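Local coordinates for 3-oxoacyl-[acyl-carrier-protein] synthase (Arabidopsis thaliana, PDB 2IX4) that catalyses the condensation steps of mitochondrial fatty acid synthesis, lengthening an acyl chain by two carbons taken from malonyl-ACP, at residues R115-C128 with D197-D211. Numbering follows the deposited sequence.
Sequences RTGVSIGGGIGSIC and DADVMVAGGTESSID. With 6NA (hexanoic acid), chain C.
Two neighbouring parallel strands of the ketosynthase core sheet, 116-122 and 200-207, run from a salt bridge at one end to the acyl pocket at the other. Their ladder of backbone bonds includes V202 N to G117 O at 2.9 Å. G117 has only hydrogen where a side chain would strike M201, whose SD lies 3.5 Å from G117 CA; bends at chi2 and chi3 curl the methionine over strand 116-122, bringing CE to 3.8 Å from S119 CB. On the other face V118 and I120 pack against V202, which also meets L100 of helix 87-102; I120 and V202 reach V254 of strand 251-259. Just before the strands, R115 grips D199 side-on, NE to OD2 (3.2 Å) and NH2 to OD1 (3.0 Å), meeting the carboxylate from above its plane; NH2 also bonds G196 O. A leucine here would probably cost D199 this two-nitrogen grip, though R1 also pairs with it, and G196 O this donor. At the far end E207, bent at chi2 (83°), turns its carboxylate to the 123-125 loop: OE2 takes I124 N (3.0 Å) on its syn side, while OE1 accepts from G362 N and touches hexanoic acid C6 (3.3 Å). Parallel neighbours joined through helices are typical of the layered alpha-beta thiolase fold.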
ATOM      1  N   ARG A 115     -15.925  -2.124 -15.553  1.00 19.45           N
ATOM      2  CA  ARG A 115     -15.480  -3.475 -15.192  1.00 19.41           C
ATOM      3  C   ARG A 115     -13.957  -3.642 -15.234  1.00 19.27           C
ATOM      4  O   ARG A 115     -13.442  -4.740 -15.016  1.00 19.41           O
ATOM      5  CB  ARG A 115     -16.174  -4.532 -16.064  1.00 19.43           C
ATOM      6  CG  ARG A 115     -17.660  -4.735 -15.749  1.00 19.79           C
ATOM      7  CD  ARG A 115     -17.881  -5.183 -14.297  1.00 21.23           C
ATOM      8  NE  ARG A 115     -17.481  -6.570 -14.067  1.00 22.05           N
ATOM      9  CZ  ARG A 115     -17.401  -7.149 -12.870  1.00 22.57           C
ATOM     10  NH1 ARG A 115     -17.680  -6.463 -11.771  1.00 23.11           N
ATOM     11  NH2 ARG A 115     -17.034  -8.420 -12.770  1.00 23.04           N
ATOM     12  N   THR A 116     -13.250  -2.545 -15.502  1.00 19.01           N
ATOM     13  CA  THR A 116     -11.785  -2.530 -15.526  1.00 18.75           C
ATOM     14  C   THR A 116     -11.228  -1.731 -14.351  1.00 18.90           C
ATOM     15  O   THR A 116     -11.558  -0.561 -14.177  1.00 18.92           O
ATOM     16  CB  THR A 116     -11.250  -1.925 -16.842  1.00 18.71           C
ATOM     17  OG1 THR A 116     -11.865  -2.585 -17.956  1.00 18.20           O
ATOM     18  CG2 THR A 116      -9.724  -2.073 -16.936  1.00 17.95           C
ATOM     19  N   GLY A 117     -10.377  -2.367 -13.554  1.00 19.24           N
ATOM     20  CA  GLY A 117      -9.730  -1.694 -12.433  1.00 19.38           C
ATOM     21  C   GLY A 117      -8.222  -1.575 -12.582  1.00 19.70           C
ATOM     22  O   GLY A 117      -7.639  -2.014 -13.582  1.00 19.84           O
ATOM     23  N   VAL A 118      -7.590  -0.974 -11.579  1.00 19.79           N
ATOM     24  CA  VAL A 118      -6.145  -0.752 -11.582  1.00 19.70           C
ATOM     25  C   VAL A 118      -5.582  -1.059 -10.198  1.00 20.08           C
ATOM     26  O   VAL A 118      -6.140  -0.625  -9.188  1.00 20.24           O
ATOM     27  CB  VAL A 118      -5.788   0.704 -11.981  1.00 19.57           C
ATOM     28  CG1 VAL A 118      -4.283   0.863 -12.175  1.00 19.22           C
ATOM     29  CG2 VAL A 118      -6.521   1.121 -13.258  1.00 19.30           C
ATOM     30  N   SER A 119      -4.485  -1.817 -10.165  1.00 20.63           N
ATOM     31  CA  SER A 119      -3.760  -2.117  -8.927  1.00 21.02           C
ATOM     32  C   SER A 119      -2.249  -2.059  -9.166  1.00 21.48           C
ATOM     33  O   SER A 119      -1.599  -3.084  -9.392  1.00 21.56           O
ATOM     34  CB  SER A 119      -4.169  -3.480  -8.364  1.00 20.94           C
ATOM     35  OG  SER A 119      -3.593  -3.691  -7.079  1.00 21.32           O
ATOM     36  N   ILE A 120      -1.702  -0.848  -9.128  1.00 21.96           N
ATOM     37  CA  ILE A 120      -0.272  -0.628  -9.336  1.00 22.52           C
ATOM     38  C   ILE A 120       0.286   0.092  -8.118  1.00 23.14           C
ATOM     39  O   ILE A 120      -0.019   1.264  -7.885  1.00 23.61           O
ATOM     40  CB  ILE A 120       0.008   0.198 -10.622  1.00 22.24           C
ATOM     41  CG1 ILE A 120      -0.589  -0.490 -11.854  1.00 21.95           C
ATOM     42  CG2 ILE A 120       1.520   0.430 -10.808  1.00 22.32           C
ATOM     43  CD1 ILE A 120      -0.656   0.395 -13.092  1.00 20.68           C
ATOM     44  N   GLY A 121       1.090  -0.614  -7.332  1.00 23.92           N
ATOM     45  CA  GLY A 121       1.657  -0.043  -6.122  1.00 24.48           C
ATOM     46  C   GLY A 121       3.075   0.460  -6.299  1.00 25.10           C
ATOM     47  O   GLY A 121       3.795   0.032  -7.198  1.00 24.91           O
ATOM     48  N   GLY A 122       3.460   1.393  -5.437  1.00 25.52           N
ATOM     49  CA  GLY A 122       4.849   1.811  -5.304  1.00 26.26           C
ATOM     50  C   GLY A 122       5.289   1.535  -3.880  1.00 26.73           C
ATOM     51  O   GLY A 122       4.472   1.564  -2.961  1.00 26.78           O
ATOM     52  N   GLY A 123       6.575   1.266  -3.693  1.00 27.13           N
ATOM     53  CA  GLY A 123       7.092   0.904  -2.380  1.00 27.82           C
ATOM     54  C   GLY A 123       7.337   2.075  -1.448  1.00 28.25           C
ATOM     55  O   GLY A 123       6.955   2.025  -0.276  1.00 28.44           O
ATOM     56  N   ILE A 124       7.983   3.121  -1.960  1.00 28.69           N
ATOM     57  CA  ILE A 124       8.362   4.279  -1.136  1.00 29.17           C
ATOM     58  C   ILE A 124       7.805   5.606  -1.661  1.00 29.13           C
ATOM     59  O   ILE A 124       7.559   6.527  -0.883  1.00 29.32           O
ATOM     60  CB  ILE A 124       9.900   4.412  -0.953  1.00 29.23           C
ATOM     61  CG1 ILE A 124      10.572   3.038  -0.860  1.00 29.92           C
ATOM     62  CG2 ILE A 124      10.211   5.223   0.306  1.00 29.77           C
ATOM     63  CD1 ILE A 124      12.099   3.070  -0.970  1.00 30.36           C
ATOM     64  N   GLY A 125       7.612   5.706  -2.973  1.00 29.15           N
ATOM     65  CA  GLY A 125       7.047   6.916  -3.566  1.00 29.08           C
ATOM     66  C   GLY A 125       8.105   7.844  -4.122  1.00 28.93           C
ATOM     67  O   GLY A 125       8.856   7.469  -5.024  1.00 29.19           O
ATOM     68  N   SER A 126       8.168   9.059  -3.582  1.00 28.55           N
ATOM     69  CA  SER A 126       9.105  10.063  -4.080  1.00 27.92           C
ATOM     70  C   SER A 126       9.850  10.769  -2.947  1.00 27.54           C
ATOM     71  O   SER A 126       9.471  11.865  -2.526  1.00 27.58           O
ATOM     72  CB  SER A 126       8.380  11.066  -4.981  1.00 27.90           C
ATOM     73  OG  SER A 126       9.308  11.875  -5.682  1.00 28.05           O
ATOM     74  N   ILE A 127      10.912  10.127  -2.463  1.00 27.00           N
ATOM     75  CA  ILE A 127      11.755  10.686  -1.406  1.00 26.50           C
ATOM     76  C   ILE A 127      12.407  12.011  -1.818  1.00 26.09           C
ATOM     77  O   ILE A 127      12.519  12.923  -1.000  1.00 25.97           O
ATOM     78  CB  ILE A 127      12.835   9.673  -0.918  1.00 26.63           C
ATOM     79  CG1 ILE A 127      12.167   8.449  -0.276  1.00 27.03           C
ATOM     80  CG2 ILE A 127      13.797  10.333   0.072  1.00 26.31           C
ATOM     81  CD1 ILE A 127      13.130   7.465   0.392  1.00 28.58           C
ATOM     82  N   CYS A 128      12.820  12.116  -3.083  1.00 25.60           N
ATOM     83  CA  CYS A 128      13.489  13.323  -3.579  1.00 25.28           C
ATOM     84  C   CYS A 128      12.590  14.558  -3.516  1.00 24.61           C
ATOM     85  O   CYS A 128      13.069  15.669  -3.274  1.00 24.68           O
ATOM     86  CB  CYS A 128      14.029  13.115  -4.999  1.00 25.37           C
ATOM     87  SG  CYS A 128      12.769  12.834  -6.263  1.00 27.38           S
ATOM     88  N   ASP A 197     -15.153  -8.741  -8.600  1.00 20.35           N
ATOM     89  CA  ASP A 197     -15.044  -7.287  -8.418  1.00 20.37           C
ATOM     90  C   ASP A 197     -14.725  -6.572  -9.731  1.00 20.28           C
ATOM     91  O   ASP A 197     -15.062  -5.398  -9.911  1.00 20.31           O
ATOM     92  CB  ASP A 197     -13.954  -6.949  -7.393  1.00 20.27           C
ATOM     93  CG  ASP A 197     -14.251  -7.504  -6.007  1.00 20.88           C
ATOM     94  OD1 ASP A 197     -15.354  -7.255  -5.469  1.00 21.03           O
ATOM     95  OD2 ASP A 197     -13.368  -8.178  -5.443  1.00 21.46           O
ATOM     96  N   ALA A 198     -14.054  -7.289 -10.632  1.00 20.25           N
ATOM     97  CA  ALA A 198     -13.658  -6.769 -11.940  1.00 20.05           C
ATOM     98  C   ALA A 198     -13.520  -7.901 -12.950  1.00 20.14           C
ATOM     99  O   ALA A 198     -13.398  -9.068 -12.574  1.00 19.89           O
ATOM    100  CB  ALA A 198     -12.347  -6.002 -11.829  1.00 19.85           C
ATOM    101  N   ASP A 199     -13.544  -7.547 -14.233  1.00 20.00           N
ATOM    102  CA  ASP A 199     -13.279  -8.503 -15.301  1.00 20.36           C
ATOM    103  C   ASP A 199     -11.872  -8.327 -15.867  1.00 20.16           C
ATOM    104  O   ASP A 199     -11.308  -9.267 -16.427  1.00 20.37           O
ATOM    105  CB  ASP A 199     -14.308  -8.363 -16.423  1.00 20.35           C
ATOM    106  CG  ASP A 199     -15.687  -8.849 -16.018  1.00 21.67           C
ATOM    107  OD1 ASP A 199     -15.790  -9.755 -15.157  1.00 23.00           O
ATOM    108  OD2 ASP A 199     -16.676  -8.325 -16.569  1.00 22.69           O
ATOM    109  N   VAL A 200     -11.333  -7.114 -15.738  1.00 19.94           N
ATOM    110  CA  VAL A 200      -9.991  -6.761 -16.206  1.00 19.68           C
ATOM    111  C   VAL A 200      -9.297  -5.934 -15.131  1.00 19.78           C
ATOM    112  O   VAL A 200      -9.893  -5.017 -14.574  1.00 19.76           O
ATOM    113  CB  VAL A 200     -10.031  -5.917 -17.517  1.00 19.61           C
ATOM    114  CG1 VAL A 200      -8.617  -5.611 -18.010  1.00 19.33           C
ATOM    115  CG2 VAL A 200     -10.832  -6.616 -18.612  1.00 19.35           C
ATOM    116  N   MET A 201      -8.041  -6.262 -14.840  1.00 19.99           N
ATOM    117  CA  MET A 201      -7.236  -5.469 -13.921  1.00 20.26           C
ATOM    118  C   MET A 201      -5.879  -5.139 -14.533  1.00 20.65           C
ATOM    119  O   MET A 201      -5.176  -6.024 -15.031  1.00 20.99           O
ATOM    120  CB  MET A 201      -7.037  -6.192 -12.581  1.00 20.16           C
ATOM    121  CG  MET A 201      -8.286  -6.301 -11.703  1.00 19.71           C
ATOM    122  SD  MET A 201      -8.902  -4.750 -11.010  1.00 19.81           S
ATOM    123  CE  MET A 201      -7.591  -4.319  -9.851  1.00 18.14           C
ATOM    124  N   VAL A 202      -5.528  -3.857 -14.489  1.00 20.80           N
ATOM    125  CA  VAL A 202      -4.212  -3.380 -14.878  1.00 20.94           C
ATOM    126  C   VAL A 202      -3.377  -3.325 -13.601  1.00 21.22           C
ATOM    127  O   VAL A 202      -3.597  -2.463 -12.749  1.00 21.53           O
ATOM    128  CB  VAL A 202      -4.302  -1.988 -15.542  1.00 20.97           C
ATOM    129  CG1 VAL A 202      -2.952  -1.571 -16.102  1.00 20.79           C
ATOM    130  CG2 VAL A 202      -5.359  -1.991 -16.647  1.00 20.98           C
ATOM    131  N   ALA A 203      -2.434  -4.256 -13.464  1.00 21.25           N
ATOM    132  CA  ALA A 203      -1.752  -4.474 -12.186  1.00 21.40           C
ATOM    133  C   ALA A 203      -0.235  -4.569 -12.306  1.00 21.46           C
ATOM    134  O   ALA A 203       0.292  -4.995 -13.336  1.00 21.62           O
ATOM    135  CB  ALA A 203      -2.305  -5.728 -11.502  1.00 21.08           C
ATOM    136  N   GLY A 204       0.461  -4.175 -11.242  1.00 21.35           N
ATOM    137  CA  GLY A 204       1.911  -4.272 -11.214  1.00 21.30           C
ATOM    138  C   GLY A 204       2.578  -3.429 -10.147  1.00 21.66           C
ATOM    139  O   GLY A 204       2.036  -3.223  -9.059  1.00 21.34           O
ATOM    140  N   GLY A 205       3.767  -2.940 -10.470  1.00 21.79           N
ATOM    141  CA  GLY A 205       4.582  -2.209  -9.514  1.00 22.20           C
ATOM    142  C   GLY A 205       5.420  -1.151 -10.192  1.00 22.41           C
ATOM    143  O   GLY A 205       5.716  -1.243 -11.386  1.00 22.47           O
ATOM    144  N   THR A 206       5.795  -0.135  -9.425  1.00 22.60           N
ATOM    145  CA  THR A 206       6.642   0.933  -9.931  1.00 22.90           C
ATOM    146  C   THR A 206       7.539   1.477  -8.827  1.00 23.15           C
ATOM    147  O   THR A 206       7.184   1.430  -7.649  1.00 23.16           O
ATOM    148  CB  THR A 206       5.823   2.073 -10.594  1.00 22.90           C
ATOM    149  OG1 THR A 206       6.718   3.062 -11.118  1.00 22.74           O
ATOM    150  CG2 THR A 206       4.853   2.726  -9.603  1.00 22.88           C
ATOM    151  N   GLU A 207       8.710   1.967  -9.216  1.00 23.40           N
ATOM    152  CA  GLU A 207       9.641   2.567  -8.270  1.00 23.87           C
ATOM    153  C   GLU A 207      10.642   3.454  -8.983  1.00 23.86           C
ATOM    154  O   GLU A 207      11.180   3.094 -10.029  1.00 23.97           O
ATOM    155  CB  GLU A 207      10.387   1.504  -7.463  1.00 24.08           C
ATOM    156  CG  GLU A 207      10.905   2.008  -6.114  1.00 24.96           C
ATOM    157  CD  GLU A 207       9.835   1.978  -5.039  1.00 26.91           C
ATOM    158  OE1 GLU A 207       9.467   0.868  -4.608  1.00 26.99           O
ATOM    159  OE2 GLU A 207       9.363   3.059  -4.622  1.00 27.45           O
ATOM    160  N   SER A 208      10.872   4.626  -8.409  1.00 23.98           N
ATOM    161  CA  SER A 208      11.925   5.514  -8.860  1.00 23.96           C
ATOM    162  C   SER A 208      12.549   6.121  -7.626  1.00 23.74           C
ATOM    163  O   SER A 208      12.245   7.251  -7.245  1.00 23.91           O
ATOM    164  CB  SER A 208      11.374   6.600  -9.771  1.00 24.02           C
ATOM    165  OG  SER A 208      12.442   7.320 -10.354  1.00 25.41           O
ATOM    166  N   SER A 209      13.418   5.347  -6.993  1.00 23.55           N
ATOM    167  CA  SER A 209      13.970   5.724  -5.707  1.00 23.45           C
ATOM    168  C   SER A 209      15.499   5.790  -5.730  1.00 23.25           C
ATOM    169  O   SER A 209      16.152   5.487  -4.734  1.00 23.36           O
ATOM    170  CB  SER A 209      13.472   4.753  -4.629  1.00 23.39           C
ATOM    171  OG  SER A 209      13.402   5.394  -3.368  1.00 24.50           O
ATOM    172  N   ILE A 210      16.072   6.189  -6.867  1.00 22.97           N
ATOM    173  CA  ILE A 210      17.515   6.437  -6.928  1.00 22.67           C
ATOM    174  C   ILE A 210      17.788   7.920  -6.696  1.00 22.48           C
ATOM    175  O   ILE A 210      17.658   8.744  -7.602  1.00 22.36           O
ATOM    176  CB  ILE A 210      18.184   5.942  -8.242  1.00 22.78           C
ATOM    177  CG1 ILE A 210      17.843   4.471  -8.512  1.00 22.48           C
ATOM    178  CG2 ILE A 210      19.708   6.135  -8.159  1.00 22.53           C
ATOM    179  CD1 ILE A 210      18.325   3.955  -9.856  1.00 22.72           C
ATOM    180  N   ASP A 211      18.157   8.240  -5.459  1.00 22.19           N
ATOM    181  CA  ASP A 211      18.411   9.608  -5.029  1.00 22.07           C
ATOM    182  C   ASP A 211      19.243   9.578  -3.756  1.00 21.82           C
ATOM    183  O   ASP A 211      19.397   8.522  -3.138  1.00 21.44           O
ATOM    184  CB  ASP A 211      17.094  10.364  -4.794  1.00 22.34           C
ATOM    185  CG  ASP A 211      16.130   9.602  -3.893  1.00 23.16           C
ATOM    186  OD1 ASP A 211      16.375   9.505  -2.670  1.00 23.82           O
ATOM    187  OD2 ASP A 211      15.114   9.104  -4.414  1.00 24.68           O
TER
HETATM  188  CA  6NA C1462      13.377  -2.957   0.778  1.00 26.72           C
HETATM  189  C   6NA C1462      12.604  -4.107   0.175  1.00 26.52           C
HETATM  190  O   6NA C1462      12.009  -4.896   0.889  1.00 25.73           O
HETATM  191  CB  6NA C1462      12.413  -1.822   1.102  1.00 26.98           C
HETATM  192  CG  6NA C1462      12.163  -0.943  -0.122  1.00 27.55           C
HETATM  193  CD  6NA C1462      10.682  -0.654  -0.292  1.00 27.91           C
HETATM  194  C6  6NA C1462      10.303  -0.613  -1.754  1.00 27.95           C
HETATM  195  O   HOH W   1       9.531   5.193  -6.048  1.00 20.91           O
HETATM  196  O   HOH W   2      11.549   7.800  -3.915  1.00 25.89           O
HETATM  197  O   HOH W   3       9.423   8.639  -8.071  1.00 26.32           O
HETATM  198  O   HOH W   4       6.699   4.341  -5.318  1.00 36.91           O
HETATM  199  O   HOH W   5      12.797   9.693  -5.300  1.00 31.13           O